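Side-chain contact in OBody AM1L10 (Pyrobaculum aerophilum, PDB 4GN3), which is an engineered OB-fold scaffold protein, an OBody, which probably serves as a binder that recognises another protein through a face of its beta-barrel: residues B[31-36]-B[42-47]. Sequence-based numbering, arbitrary orientation.
Sequences VASLGD and IVKVSD
Lys44 lies alongside Ser33, its aliphatic chain passing the serine hydroxyl so that CD comes within 3.3 Å of Ser33 OG. The side chain is extended from CG onward, which carries NZ away from the neighbouring strand to a hydrogen bond with the backbone of another protein's chain. Ser33 OG sits between its own backbone N and carbonyl carbon (chi1 65°), and from there it also meets a water at 3.1 Å that donates a longer bond to Ile42 O. The backbone of Lys44 is gripped at both ends: its N gives a nearly straight bond to Ser33 O (2.9 Å, 171° at the hydrogen), while its O accepts from Ala32 N at 2.7 Å. Two residues, Ala32 and Ser33, thus face one lysine, a classic beta bulge in the antiparallel hairpin formed by strands 24-36 and 40-46 of the OB-fold barrel. With its helix-like psi of -41°, Ala32 turns its methyl toward the partner strand, where CB touches Ser46 OG at 3.4 Å; that hydroxyl is hydrogen-bonded to Ala52 O. Beyond the bulge, Gly35 and Ile42 exchange a reciprocal pair of backbone bonds. On the face away from Ser33 and Lys44, Val43 CG2 touches both Val31 CG1 and Leu34 CD2, 3.9 Å from each, the three methyls closing a triangle, and Phe71 of helix 65-73 packs against both Leu34 and Val43.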
loop_
_atom_site.group_PDB
_atom_site.type_symbol
_atom_site.label_atom_id
_atom_site.label_comp_id
_atom_site.label_asym_id
_atom_site.label_seq_id
_atom_site.Cartn_x
_atom_site.Cartn_y
_atom_site.Cartn_z
ATOM N N VAL B 31 5.967 -11.014 -13.167
ATOM C CA VAL B 31 5.930 -9.947 -12.168
ATOM C C VAL B 31 6.410 -8.635 -12.790
ATOM O O VAL B 31 7.578 -8.505 -13.179
ATOM C CB VAL B 31 6.770 -10.320 -10.928
ATOM C CG1 VAL B 31 6.843 -9.162 -9.936
ATOM C CG2 VAL B 31 6.203 -11.564 -10.259
ATOM N N ALA B 32 5.501 -7.673 -12.897
ATOM C CA ALA B 32 5.831 -6.370 -13.467
ATOM C C ALA B 32 6.485 -5.469 -12.418
ATOM O O ALA B 32 7.439 -4.747 -12.711
ATOM C CB ALA B 32 4.589 -5.715 -14.046
ATOM N N SER B 33 5.963 -5.513 -11.195
ATOM C CA SER B 33 6.542 -4.763 -10.081
ATOM C C SER B 33 6.137 -5.354 -8.734
ATOM O O SER B 33 5.194 -6.153 -8.637
ATOM C CB SER B 33 6.139 -3.284 -10.146
ATOM O OG SER B 33 4.741 -3.137 -9.965
ATOM N N LEU B 34 6.875 -4.957 -7.708
ATOM C CA LEU B 34 6.606 -5.355 -6.337
ATOM C C LEU B 34 6.627 -4.108 -5.463
ATOM O O LEU B 34 7.457 -3.218 -5.659
ATOM C CB LEU B 34 7.664 -6.348 -5.849
ATOM C CG LEU B 34 7.754 -7.719 -6.533
ATOM C CD1 LEU B 34 9.136 -8.317 -6.301
ATOM C CD2 LEU B 34 6.675 -8.657 -6.020
ATOM N N GLY B 35 5.707 -4.050 -4.508
ATOM C CA GLY B 35 5.655 -2.962 -3.535
ATOM C C GLY B 35 5.519 -3.542 -2.148
ATOM O O GLY B 35 4.667 -4.402 -1.904
ATOM N N ASP B 36 6.377 -3.104 -1.237
ATOM C CA ASP B 36 6.310 -3.571 0.140
ATOM C C ASP B 36 6.173 -2.372 1.074
ATOM O O ASP B 36 7.126 -1.626 1.284
ATOM C CB ASP B 36 7.544 -4.412 0.480
ATOM C CG ASP B 36 7.453 -5.077 1.843
ATOM O OD1 ASP B 36 6.695 -4.607 2.731
ATOM O OD2 ASP B 36 8.166 -6.075 2.036
ATOM N N ILE B 42 2.101 -5.463 -2.524
ATOM C CA ILE B 42 1.446 -5.534 -3.826
ATOM C C ILE B 42 2.382 -6.138 -4.872
ATOM O O ILE B 42 3.534 -5.718 -5.007
ATOM C CB ILE B 42 0.956 -4.144 -4.291
ATOM C CG1 ILE B 42 -0.096 -3.600 -3.302
ATOM C CG2 ILE B 42 0.397 -4.211 -5.719
ATOM C CD1 ILE B 42 -0.312 -2.104 -3.348
ATOM N N VAL B 43 1.883 -7.137 -5.588
ATOM C CA VAL B 43 2.570 -7.640 -6.770
ATOM C C VAL B 43 1.714 -7.323 -7.995
ATOM O O VAL B 43 0.514 -7.586 -8.008
ATOM C CB VAL B 43 2.944 -9.148 -6.660
ATOM C CG1 VAL B 43 1.795 -9.982 -6.123
ATOM C CG2 VAL B 43 3.444 -9.703 -8.000
ATOM N N LYS B 44 2.327 -6.722 -9.007
ATOM C CA LYS B 44 1.629 -6.478 -10.266
ATOM C C LYS B 44 2.038 -7.522 -11.299
ATOM O O LYS B 44 3.229 -7.811 -11.454
ATOM C CB LYS B 44 1.907 -5.067 -10.781
ATOM C CG LYS B 44 1.210 -3.972 -9.983
ATOM C CD LYS B 44 1.498 -2.589 -10.546
ATOM C CE LYS B 44 0.997 -1.500 -9.597
ATOM N NZ LYS B 44 1.171 -0.142 -10.177
ATOM N N VAL B 45 1.044 -8.092 -11.979
ATOM C CA VAL B 45 1.269 -9.131 -12.990
ATOM C C VAL B 45 0.885 -8.610 -14.382
ATOM O O VAL B 45 -0.173 -8.006 -14.555
ATOM C CB VAL B 45 0.457 -10.416 -12.674
ATOM C CG1 VAL B 45 0.722 -11.502 -13.710
ATOM C CG2 VAL B 45 0.778 -10.929 -11.274
ATOM N N SER B 46 1.748 -8.851 -15.369
ATOM C CA SER B 46 1.454 -8.525 -16.768
ATOM C C SER B 46 1.539 -9.787 -17.625
ATOM O O SER B 46 2.219 -10.744 -17.258
ATOM C CB SER B 46 2.447 -7.482 -17.296
ATOM O OG SER B 46 2.326 -6.260 -16.588
ATOM N N ASP B 47 0.835 -9.788 -18.753
ATOM C CA ASP B 47 0.921 -10.897 -19.700
ATOM C C ASP B 47 1.058 -10.417 -21.142
ATOM O O ASP B 47 1.000 -11.218 -22.070
ATOM C CB ASP B 47 -0.240 -11.902 -19.519
ATOM C CG ASP B 47 -1.615 -11.253 -19.569
ATOM O OD1 ASP B 47 -1.737 -10.086 -20.018
ATOM O OD2 ASP B 47 -2.592 -11.932 -19.169
HETATM O O HOH W 1 3.568 -3.255 -7.131
#